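PDB 2ZCA: CRISPR-associated protein Cse2 from Thermus thermophilus, which probably serves as a small subunit of a type I-E CRISPR surveillance complex, in bacterial defence against viruses, plasmids and other mobile genetic elements. Local coordinates for residues R29-P34 / H62-A67; A25-S30 / L68-D73; R84-K89 / K98-L103; D109-R114 / R137-E142. All coordinates share one frame; numbering follows the deposited sequence.

Contact 1. Residues R29-P34 / H62-A67; sequences RSLAFP and HYLVAA
Ser30 and Leu31 both rest on the methyl group of Ala67, where the loop leaving helix 20-29 packs against helix 56-71 in the all-helical Cse2 fold. The Leu31 and Ala67 CA atoms lie 6.1 Å apart, a close approach at which the alanine methyl already meets the loop. Ala67 CB points at the loop and meets Leu31 CD2 at 3.5 Å and Ser30 OG at 3.4 Å. Leu31 does not start out aimed at the helix. Its CG stands anti to its own carbonyl carbon and beside the backbone N (chi1 -81°), and from there the CD2 branch swings over the alanine, with CG behind it at 3.8 Å. The same CD2 only grazes Leu64, whose CD1 is 4.5 Å away. Leu64 in turn leans on Leu115 and Leu31 on Arg116, so helix 111-121 borders this apolar side.

The polar side is built differently. Ser30 OG sits between its backbone N and carbonyl carbon (chi1 75°), a setting that lets the hydroxyl donate back to Phe27 O while still facing helix 56-71. With its proton used there, OG receives a hydrogen bond from a water, which also donates to the main-chain oxygen of Tyr63. No direct hydrogen bond crosses between the segments, and this water provides a polar link between them, beside the methyl contact. It lies at the edge of the Tyr63 ring, close to its plane, 2.9 Å from Ser30 OG and 2.8 Å from Tyr63 O.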
# COMPACT_ATOMS: atom_id res chain seq x y z
N ARG A 29 -4.00 12.38 -5.99
CA ARG A 29 -3.24 13.60 -5.77
C ARG A 29 -2.43 13.53 -4.47
O ARG A 29 -1.37 14.14 -4.37
CB ARG A 29 -4.18 14.81 -5.76
CG ARG A 29 -3.49 16.13 -5.45
CD ARG A 29 -2.34 16.41 -6.41
NE ARG A 29 -1.70 17.69 -6.12
CZ ARG A 29 -0.58 18.12 -6.70
NH1 ARG A 29 0.04 17.36 -7.60
NH2 ARG A 29 -0.07 19.30 -6.37
N SER A 30 -2.93 12.79 -3.48
CA SER A 30 -2.23 12.68 -2.20
C SER A 30 -0.84 12.05 -2.32
O SER A 30 -0.03 12.15 -1.39
CB SER A 30 -3.05 11.86 -1.19
OG SER A 30 -3.00 10.47 -1.48
N LEU A 31 -0.55 11.40 -3.44
CA LEU A 31 0.76 10.78 -3.62
C LEU A 31 1.87 11.82 -3.69
O LEU A 31 3.05 11.49 -3.51
CB LEU A 31 0.78 9.90 -4.87
CG LEU A 31 0.20 8.49 -4.72
CD1 LEU A 31 0.37 7.74 -6.03
CD2 LEU A 31 0.90 7.74 -3.59
N ALA A 32 1.50 13.07 -3.95
CA ALA A 32 2.48 14.14 -4.04
C ALA A 32 2.88 14.66 -2.66
O ALA A 32 3.82 15.44 -2.53
CB ALA A 32 1.91 15.29 -4.88
N PHE A 33 2.16 14.22 -1.63
CA PHE A 33 2.43 14.66 -0.26
C PHE A 33 2.62 13.49 0.70
O PHE A 33 2.28 12.35 0.39
CB PHE A 33 1.26 15.51 0.25
CG PHE A 33 0.82 16.58 -0.69
CD1 PHE A 33 0.09 16.27 -1.84
CD2 PHE A 33 1.14 17.91 -0.45
CE1 PHE A 33 -0.31 17.26 -2.73
CE2 PHE A 33 0.74 18.92 -1.34
CZ PHE A 33 0.02 18.58 -2.48
N PRO A 34 3.17 13.77 1.89
CA PRO A 34 3.37 12.68 2.85
C PRO A 34 2.01 12.10 3.21
O PRO A 34 1.01 12.82 3.26
CB PRO A 34 4.01 13.40 4.05
CG PRO A 34 4.72 14.58 3.40
CD PRO A 34 3.69 15.04 2.41
N HIS A 62 -2.86 3.66 6.36
CA HIS A 62 -4.14 3.60 5.65
C HIS A 62 -4.17 4.62 4.51
O HIS A 62 -4.62 4.31 3.40
CB HIS A 62 -5.31 3.86 6.59
CG HIS A 62 -5.62 2.73 7.52
ND1 HIS A 62 -4.84 2.44 8.62
CD2 HIS A 62 -6.63 1.84 7.54
CE1 HIS A 62 -5.37 1.42 9.28
NE2 HIS A 62 -6.46 1.04 8.64
N TYR A 63 -3.72 5.84 4.77
CA TYR A 63 -3.72 6.87 3.74
C TYR A 63 -2.83 6.48 2.57
O TYR A 63 -3.18 6.72 1.41
CB TYR A 63 -3.25 8.21 4.31
CG TYR A 63 -4.34 8.98 5.02
CD1 TYR A 63 -5.31 9.67 4.30
CD2 TYR A 63 -4.43 8.98 6.41
CE1 TYR A 63 -6.34 10.35 4.94
CE2 TYR A 63 -5.46 9.64 7.06
CZ TYR A 63 -6.41 10.33 6.32
OH TYR A 63 -7.44 10.98 6.96
N LEU A 64 -1.67 5.89 2.85
CA LEU A 64 -0.77 5.51 1.78
C LEU A 64 -1.37 4.39 0.93
O LEU A 64 -1.28 4.42 -0.30
CB LEU A 64 0.60 5.09 2.33
CG LEU A 64 1.65 4.62 1.31
CD1 LEU A 64 1.88 5.70 0.26
CD2 LEU A 64 2.96 4.31 2.03
N VAL A 65 -1.99 3.41 1.58
CA VAL A 65 -2.60 2.30 0.84
C VAL A 65 -3.76 2.79 -0.02
O VAL A 65 -3.95 2.32 -1.14
CB VAL A 65 -3.07 1.18 1.79
CG1 VAL A 65 -3.91 0.16 1.03
CG2 VAL A 65 -1.86 0.50 2.41
N ALA A 66 -4.55 3.74 0.49
CA ALA A 66 -5.65 4.28 -0.30
C ALA A 66 -5.08 4.96 -1.54
O ALA A 66 -5.64 4.85 -2.63
CB ALA A 66 -6.46 5.29 0.53
N ALA A 67 -3.97 5.67 -1.37
CA ALA A 67 -3.34 6.37 -2.48
C ALA A 67 -2.81 5.39 -3.53
O ALA A 67 -2.98 5.60 -4.73
CB ALA A 67 -2.20 7.25 -1.98
O HOH W 1 -4.20 9.27 0.82

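Contact 2. Residues A25-S30 / L68-D73; sequences AAFRRS and LYALKD
Phe27 lays its CB against the methyl of Ala70, with the two carbons 3.5 Å apart and both CA-CB bonds directed across the interface. Because the phenylalanine CG is anti to the carbonyl carbon, beside the backbone N (chi1 -69°), the ring extends past the alanine, which meets it at the edge, near the ring plane. The side chain also touches Leu11 of helix 3-15. Helix 20-29 and helix 56-71 therefore meet here through a small residue: the CA atoms of Arg28 and Ala70 are only 5.7 Å apart, and Ala70 CB also lies 4.0 Å from the backbone N of Arg28.

One residue further along each helix, the contact reaches its exposed border. Arg28 sets out with CG opposite its backbone N and then bends at chi2 (65°), which folds the chain across the end of Leu71. Its NE comes to 3.6 Å from Leu71 CD1 and its CZ to 4.0 Å, the methyl approaching the guanidinium at a slant. The two side chains run obliquely to one another. Just beyond, helix 56-71 closes in a Schellman motif with Asp73 (phi 53°) as C-prime residue: Gly74 N hydrogen-bonds to Tyr69 O and Asp73 N to Ala70 O at 2.8 Å, while the Asp73 carboxylate forms a salt bridge with Arg24 of helix 20-29.

Between the two segments themselves there is no hydrogen bond. Their contact is van der Waals packing around Ala70, probably including the Arg28 guanidinium, which meets only a Leu71 methyl; the Asp73-Arg24 salt bridge adds a polar tie between the helices.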
# COMPACT_ATOMS: atom_id res chain seq x y z
N ALA A 25 -9.61 11.06 -7.14
CA ALA A 25 -8.88 12.28 -7.43
C ALA A 25 -8.09 12.73 -6.20
O ALA A 25 -6.93 13.14 -6.31
CB ALA A 25 -9.85 13.39 -7.85
N ALA A 26 -8.71 12.64 -5.03
CA ALA A 26 -8.04 13.04 -3.79
C ALA A 26 -6.93 12.05 -3.43
O ALA A 26 -5.83 12.46 -3.07
CB ALA A 26 -9.05 13.14 -2.65
N PHE A 27 -7.23 10.76 -3.52
CA PHE A 27 -6.24 9.74 -3.20
C PHE A 27 -5.05 9.81 -4.15
O PHE A 27 -3.90 9.74 -3.73
CB PHE A 27 -6.84 8.33 -3.27
CG PHE A 27 -7.85 8.03 -2.20
CD1 PHE A 27 -7.79 8.66 -0.96
CD2 PHE A 27 -8.84 7.07 -2.41
CE1 PHE A 27 -8.70 8.33 0.06
CE2 PHE A 27 -9.75 6.73 -1.40
CZ PHE A 27 -9.68 7.36 -0.16
N ARG A 28 -5.34 9.95 -5.45
CA ARG A 28 -4.27 10.01 -6.44
C ARG A 28 -3.38 11.23 -6.22
O ARG A 28 -2.16 11.12 -6.24
CB ARG A 28 -4.87 10.04 -7.85
CG ARG A 28 -3.82 10.10 -8.95
CD ARG A 28 -2.94 8.85 -8.98
NE ARG A 28 -1.89 8.95 -9.99
CZ ARG A 28 -0.83 9.74 -9.89
NH1 ARG A 28 -0.65 10.51 -8.82
NH2 ARG A 28 0.06 9.79 -10.88
N ARG A 29 -4.00 12.38 -5.99
CA ARG A 29 -3.24 13.60 -5.77
C ARG A 29 -2.43 13.53 -4.47
O ARG A 29 -1.37 14.14 -4.37
CB ARG A 29 -4.18 14.81 -5.76
CG ARG A 29 -3.49 16.13 -5.45
CD ARG A 29 -2.34 16.41 -6.41
NE ARG A 29 -1.70 17.69 -6.12
CZ ARG A 29 -0.58 18.12 -6.70
NH1 ARG A 29 0.04 17.36 -7.60
NH2 ARG A 29 -0.07 19.30 -6.37
N SER A 30 -2.93 12.79 -3.48
CA SER A 30 -2.23 12.68 -2.20
C SER A 30 -0.84 12.05 -2.32
O SER A 30 -0.03 12.15 -1.39
CB SER A 30 -3.05 11.86 -1.19
OG SER A 30 -3.00 10.47 -1.48
N LEU A 68 -2.18 4.32 -3.07
CA LEU A 68 -1.64 3.32 -3.99
C LEU A 68 -2.76 2.54 -4.67
O LEU A 68 -2.63 2.11 -5.82
CB LEU A 68 -0.69 2.38 -3.24
CG LEU A 68 0.53 3.12 -2.68
CD1 LEU A 68 1.34 2.20 -1.77
CD2 LEU A 68 1.40 3.63 -3.83
N TYR A 69 -3.86 2.35 -3.95
CA TYR A 69 -5.02 1.65 -4.48
C TYR A 69 -5.58 2.48 -5.64
O TYR A 69 -5.92 1.94 -6.70
CB TYR A 69 -6.06 1.49 -3.37
CG TYR A 69 -7.41 0.91 -3.77
CD1 TYR A 69 -8.43 1.74 -4.24
CD2 TYR A 69 -7.67 -0.45 -3.63
CE1 TYR A 69 -9.69 1.22 -4.55
CE2 TYR A 69 -8.92 -0.98 -3.93
CZ TYR A 69 -9.93 -0.14 -4.39
OH TYR A 69 -11.17 -0.67 -4.66
N ALA A 70 -5.66 3.79 -5.45
CA ALA A 70 -6.15 4.68 -6.49
C ALA A 70 -5.21 4.69 -7.70
O ALA A 70 -5.67 4.70 -8.84
CB ALA A 70 -6.31 6.10 -5.93
N LEU A 71 -3.91 4.70 -7.44
CA LEU A 71 -2.91 4.70 -8.51
C LEU A 71 -3.14 3.51 -9.44
O LEU A 71 -2.98 3.62 -10.66
CB LEU A 71 -1.50 4.64 -7.92
CG LEU A 71 -0.33 4.50 -8.91
CD1 LEU A 71 -0.25 5.74 -9.78
CD2 LEU A 71 0.97 4.28 -8.15
N LYS A 72 -3.51 2.38 -8.85
CA LYS A 72 -3.76 1.16 -9.61
C LYS A 72 -5.24 1.03 -9.98
O LYS A 72 -5.70 -0.04 -10.39
CB LYS A 72 -3.31 -0.06 -8.79
CG LYS A 72 -1.80 -0.26 -8.75
CD LYS A 72 -1.28 -0.80 -10.09
CE LYS A 72 0.24 -0.95 -10.09
NZ LYS A 72 0.73 -1.53 -11.37
N ASP A 73 -5.97 2.13 -9.83
CA ASP A 73 -7.39 2.17 -10.15
C ASP A 73 -8.19 1.06 -9.46
O ASP A 73 -9.11 0.48 -10.04
CB ASP A 73 -7.58 2.09 -11.67
CG ASP A 73 -8.90 2.66 -12.13
OD1 ASP A 73 -9.21 3.81 -11.74
OD2 ASP A 73 -9.63 1.97 -12.87

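Contact 3. Residues R84-K89 / K98-L103; sequences RALWEK and KRFLAL
Leu86 carries the whole of this contact from its side, meeting Phe100 and Leu103 of the next helix. Along 84-89, Arg84 comes first and points away from 98-103, its NH1 hydrogen-bonded to Gly79 O. Two residues later the helix has turned Leu86 to face the partner, and the Leu86 and Phe100 CA atoms stand 7.0 Å apart. Leu86 holds CG anti to the carbonyl carbon (chi1 -78°) and then runs extended (chi2 168°), which puts CD1 at the far end of the side chain. This one methyl does the touching: it lies 3.6 Å from Phe100 CD1 and 4.0 Å from Leu103 CD2.

Phe100 and Leu103 are three residues apart, so they project from neighbouring turns of helix 96-104 on the same face, and the CD1 methyl serves both. It comes to Phe100 at the ring edge, near the ring plane, and not over a face. Leu103 answers with its own extended branch, since its CG is trans to the backbone N (chi1 178°) and CD2 continues the chain outward.

Next in the sequence, Trp87 leads its indole away from 98-103 and sets it edge-to-face against Tyr153 of helix 144-155. Tyr153 also stacks on the Phe100 ring, so the C-terminal helix touches both partners. Lys89 closes the segment with a salt bridge to Glu123. All three touching residues are buried and apolar, without a hydrogen bond between the segments. This is ordinary core packing of two sequence-adjacent helices, 82-90 and 96-104, within an all-alpha helical bundle.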
# COMPACT_ATOMS: atom_id res chain seq x y z
N ARG A 84 5.74 -10.48 -4.84
CA ARG A 84 5.62 -11.38 -5.97
C ARG A 84 5.57 -10.58 -7.27
O ARG A 84 6.18 -10.96 -8.27
CB ARG A 84 4.38 -12.26 -5.82
CG ARG A 84 4.54 -13.32 -4.72
CD ARG A 84 3.23 -13.97 -4.29
NE ARG A 84 3.46 -14.97 -3.25
CZ ARG A 84 2.51 -15.53 -2.52
NH1 ARG A 84 1.23 -15.20 -2.70
NH2 ARG A 84 2.82 -16.43 -1.59
N ALA A 85 4.84 -9.46 -7.25
CA ALA A 85 4.73 -8.62 -8.43
C ALA A 85 6.10 -8.04 -8.81
O ALA A 85 6.39 -7.86 -10.00
CB ALA A 85 3.74 -7.49 -8.18
N LEU A 86 6.92 -7.75 -7.81
CA LEU A 86 8.25 -7.21 -8.07
C LEU A 86 9.14 -8.28 -8.69
O LEU A 86 9.94 -7.99 -9.58
CB LEU A 86 8.88 -6.67 -6.78
CG LEU A 86 8.36 -5.29 -6.34
CD1 LEU A 86 8.81 -4.97 -4.92
CD2 LEU A 86 8.87 -4.23 -7.32
N TRP A 87 9.01 -9.52 -8.22
CA TRP A 87 9.82 -10.60 -8.78
C TRP A 87 9.50 -10.75 -10.27
O TRP A 87 10.40 -10.90 -11.09
CB TRP A 87 9.52 -11.93 -8.08
CG TRP A 87 10.31 -13.06 -8.67
CD1 TRP A 87 11.60 -13.40 -8.38
CD2 TRP A 87 9.89 -13.95 -9.71
NE1 TRP A 87 12.01 -14.44 -9.18
CE2 TRP A 87 10.98 -14.80 -10.01
CE3 TRP A 87 8.69 -14.11 -10.42
CZ2 TRP A 87 10.91 -15.79 -10.99
CZ3 TRP A 87 8.62 -15.09 -11.40
CH2 TRP A 87 9.72 -15.92 -11.68
N GLU A 88 8.22 -10.70 -10.61
CA GLU A 88 7.80 -10.83 -11.99
C GLU A 88 8.37 -9.71 -12.84
O GLU A 88 8.81 -9.93 -13.97
CB GLU A 88 6.26 -10.85 -12.08
CG GLU A 88 5.66 -12.05 -11.36
CD GLU A 88 4.15 -12.11 -11.44
OE1 GLU A 88 3.58 -13.11 -10.95
OE2 GLU A 88 3.53 -11.17 -11.98
N LYS A 89 8.39 -8.51 -12.27
CA LYS A 89 8.93 -7.35 -12.96
C LYS A 89 10.45 -7.48 -13.13
O LYS A 89 11.00 -7.04 -14.14
CB LYS A 89 8.61 -6.08 -12.17
CG LYS A 89 9.14 -4.79 -12.78
CD LYS A 89 8.43 -4.44 -14.07
CE LYS A 89 8.90 -3.09 -14.61
NZ LYS A 89 8.22 -2.74 -15.89
N LYS A 98 17.42 -4.76 -6.91
CA LYS A 98 18.08 -3.82 -6.01
C LYS A 98 17.04 -2.87 -5.41
O LYS A 98 17.19 -2.43 -4.26
CB LYS A 98 19.15 -3.02 -6.75
CG LYS A 98 20.35 -3.85 -7.19
CD LYS A 98 21.39 -3.00 -7.90
CE LYS A 98 22.60 -3.83 -8.32
NZ LYS A 98 23.27 -4.47 -7.15
N ARG A 99 16.01 -2.55 -6.17
CA ARG A 99 14.96 -1.68 -5.66
C ARG A 99 14.18 -2.44 -4.60
O ARG A 99 13.79 -1.89 -3.57
CB ARG A 99 14.01 -1.23 -6.77
CG ARG A 99 14.59 -0.19 -7.70
CD ARG A 99 13.49 0.54 -8.46
NE ARG A 99 14.01 1.60 -9.32
CZ ARG A 99 14.69 1.38 -10.44
NH1 ARG A 99 14.93 0.14 -10.85
NH2 ARG A 99 15.13 2.41 -11.16
N PHE A 100 13.95 -3.73 -4.85
CA PHE A 100 13.23 -4.57 -3.91
C PHE A 100 14.00 -4.64 -2.59
O PHE A 100 13.43 -4.46 -1.52
CB PHE A 100 13.05 -5.98 -4.49
CG PHE A 100 12.51 -6.97 -3.50
CD1 PHE A 100 11.24 -6.82 -2.95
CD2 PHE A 100 13.29 -8.06 -3.09
CE1 PHE A 100 10.75 -7.73 -2.01
CE2 PHE A 100 12.81 -8.97 -2.15
CZ PHE A 100 11.53 -8.80 -1.61
N LEU A 101 15.30 -4.90 -2.65
CA LEU A 101 16.08 -4.98 -1.42
C LEU A 101 16.09 -3.66 -0.66
O LEU A 101 16.03 -3.65 0.57
CB LEU A 101 17.51 -5.43 -1.72
CG LEU A 101 17.58 -6.88 -2.23
CD1 LEU A 101 19.02 -7.24 -2.56
CD2 LEU A 101 17.02 -7.83 -1.18
N ALA A 102 16.16 -2.55 -1.38
CA ALA A 102 16.16 -1.23 -0.75
C ALA A 102 14.81 -0.98 -0.08
O ALA A 102 14.72 -0.26 0.92
CB ALA A 102 16.44 -0.14 -1.79
N LEU A 103 13.76 -1.56 -0.65
CA LEU A 103 12.43 -1.42 -0.09
C LEU A 103 12.39 -2.14 1.25
O LEU A 103 11.92 -1.60 2.26
CB LEU A 103 11.39 -2.01 -1.05
CG LEU A 103 9.94 -1.99 -0.58
CD1 LEU A 103 9.54 -0.58 -0.21
CD2 LEU A 103 9.05 -2.54 -1.69

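Contact 4. Residues D109-R114 / R137-E142; sequences DQIAFR and RWFSPE
Ile111 and Trp138 each hold their chain trans to the backbone N, CG1 of the isoleucine at chi1 -172° and CG of the tryptophan at -165°, and the two side chains meet from opposite directions. The contact joins the start of helix 111-121 to a type I beta turn, Arg137 to Ser140, that follows helix 128-136 in this all-helical fold. The turn is closed by Ser140 N to Arg137 O at 3.3 Å. Trp138 and Phe139 occupy its two central positions, which brings both aromatic side chains to the same isoleucine.

The meeting with Trp138 is a CH-pi contact. Ile111 CD1 lies over one indole face, 4.0 Å from the centroid of the five-membered ring and 26° off the ring normal, displaced toward the rim along NE1, CE2 and CZ2, with CE2 nearest at 3.7 Å. The indole also makes an edge-to-face contact with Trp149, and NE1 a weak hydrogen bond to Ala106 O.

Phe139 offers an edge instead of a face. Its ring takes part in a cation-pi contact with Arg108, and its CD1 also sits at the rim of the Trp138 indole, in that plane. The other isoleucine branch, the CG2 methyl, meets the phenylalanine rim near the ring plane, 4.0 Å from Phe139 CZ.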
# COMPACT_ATOMS: atom_id res chain seq x y z
N ASP A 109 11.59 7.09 7.35
CA ASP A 109 11.69 8.24 6.45
C ASP A 109 11.75 7.88 4.96
O ASP A 109 11.67 8.76 4.11
CB ASP A 109 12.92 9.08 6.81
CG ASP A 109 12.92 9.52 8.26
OD1 ASP A 109 11.89 10.05 8.72
OD2 ASP A 109 13.96 9.33 8.93
N GLN A 110 11.87 6.60 4.66
CA GLN A 110 11.98 6.15 3.27
C GLN A 110 10.83 5.29 2.76
O GLN A 110 10.56 5.26 1.56
CB GLN A 110 13.27 5.34 3.09
CG GLN A 110 14.53 5.97 3.66
CD GLN A 110 15.65 4.95 3.78
OE1 GLN A 110 15.54 3.97 4.53
NE2 GLN A 110 16.74 5.17 3.05
N ILE A 111 10.16 4.59 3.67
CA ILE A 111 9.09 3.67 3.29
C ILE A 111 7.98 4.20 2.38
O ILE A 111 7.60 3.54 1.42
CB ILE A 111 8.47 2.99 4.54
CG1 ILE A 111 7.49 1.90 4.11
CG2 ILE A 111 7.78 4.02 5.42
CD1 ILE A 111 8.11 0.83 3.24
N ALA A 112 7.45 5.39 2.67
CA ALA A 112 6.38 5.93 1.84
C ALA A 112 6.85 6.12 0.40
O ALA A 112 6.18 5.70 -0.55
CB ALA A 112 5.86 7.25 2.42
N PHE A 113 8.00 6.76 0.24
CA PHE A 113 8.55 7.01 -1.09
C PHE A 113 8.87 5.71 -1.83
O PHE A 113 8.48 5.54 -2.99
CB PHE A 113 9.83 7.84 -0.98
CG PHE A 113 10.52 8.07 -2.30
CD1 PHE A 113 9.98 8.92 -3.25
CD2 PHE A 113 11.72 7.41 -2.60
CE1 PHE A 113 10.61 9.12 -4.48
CE2 PHE A 113 12.36 7.61 -3.82
CZ PHE A 113 11.80 8.46 -4.77
N ARG A 114 9.56 4.79 -1.18
CA ARG A 114 9.93 3.54 -1.83
C ARG A 114 8.75 2.64 -2.15
O ARG A 114 8.78 1.90 -3.13
CB ARG A 114 10.97 2.80 -1.00
CG ARG A 114 12.31 3.50 -1.04
CD ARG A 114 13.39 2.80 -0.24
NE ARG A 114 14.67 3.46 -0.46
CZ ARG A 114 15.78 3.21 0.23
NH1 ARG A 114 15.77 2.32 1.21
NH2 ARG A 114 16.89 3.88 -0.05
N ARG A 137 2.59 -3.47 10.22
CA ARG A 137 3.55 -4.18 11.07
C ARG A 137 4.99 -4.00 10.59
O ARG A 137 5.90 -4.68 11.05
CB ARG A 137 3.21 -5.67 11.07
CG ARG A 137 1.80 -5.99 11.55
CD ARG A 137 1.46 -7.45 11.32
NE ARG A 137 1.36 -7.77 9.89
CZ ARG A 137 1.33 -9.01 9.41
NH1 ARG A 137 1.40 -10.05 10.24
NH2 ARG A 137 1.24 -9.22 8.10
N TRP A 138 5.19 -3.05 9.69
CA TRP A 138 6.51 -2.80 9.11
C TRP A 138 7.61 -2.44 10.09
O TRP A 138 8.78 -2.78 9.88
CB TRP A 138 6.39 -1.71 8.05
CG TRP A 138 7.59 -1.61 7.14
CD1 TRP A 138 8.67 -0.78 7.29
CD2 TRP A 138 7.82 -2.37 5.95
NE1 TRP A 138 9.56 -0.98 6.25
CE2 TRP A 138 9.06 -1.95 5.42
CE3 TRP A 138 7.10 -3.37 5.28
CZ2 TRP A 138 9.60 -2.49 4.25
CZ3 TRP A 138 7.64 -3.91 4.11
CH2 TRP A 138 8.87 -3.47 3.61
N PHE A 139 7.26 -1.78 11.18
CA PHE A 139 8.26 -1.35 12.15
C PHE A 139 8.51 -2.27 13.33
O PHE A 139 9.06 -1.85 14.35
CB PHE A 139 7.92 0.06 12.59
CG PHE A 139 7.78 1.01 11.44
CD1 PHE A 139 8.88 1.31 10.65
CD2 PHE A 139 6.53 1.53 11.10
CE1 PHE A 139 8.74 2.12 9.52
CE2 PHE A 139 6.38 2.33 9.97
CZ PHE A 139 7.49 2.63 9.18
N SER A 140 8.12 -3.52 13.19
CA SER A 140 8.35 -4.50 14.24
C SER A 140 9.86 -4.70 14.37
O SER A 140 10.57 -4.82 13.37
CB SER A 140 7.69 -5.83 13.89
OG SER A 140 8.16 -6.85 14.75
N PRO A 141 10.38 -4.73 15.60
CA PRO A 141 11.82 -4.93 15.80
C PRO A 141 12.32 -6.18 15.08
O PRO A 141 13.44 -6.21 14.58
CB PRO A 141 11.93 -5.05 17.32
CG PRO A 141 10.84 -4.14 17.81
CD PRO A 141 9.69 -4.50 16.89
N GLU A 142 11.48 -7.21 15.03
CA GLU A 142 11.81 -8.49 14.39
C GLU A 142 11.95 -8.39 12.88
O GLU A 142 12.61 -9.23 12.27
CB GLU A 142 10.72 -9.52 14.64
CG GLU A 142 10.31 -9.77 16.06
CD GLU A 142 9.00 -10.53 16.10
OE1 GLU A 142 8.87 -11.51 15.33
OE2 GLU A 142 8.11 -10.14 16.88

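How the contacts relate
Contacts 1 and 2 are two halves of one interface, with centres 7 Å apart: both use helix 56-71 and share Arg29 and Ser30, and Leu31 CD2 reaches Leu68 CD2 at 4.1 Å. Contacts 3 and 4, 15 Å apart between centres, join through helix 96-104, where Leu103 CD1 lies 4.0 Å from Ile111 CD1 and a weak hydrogen bond runs from Arg114 NH1 to Ala102 O. Contact 4 also touches contact 1, Ala112 CA lying 3.8 Å from Leu64 CD2, so helix 111-121 bridges the two groups. Contacts 2 and 3 are about 21 Å apart between centres and do not touch. No ligand marks a site among these contacts.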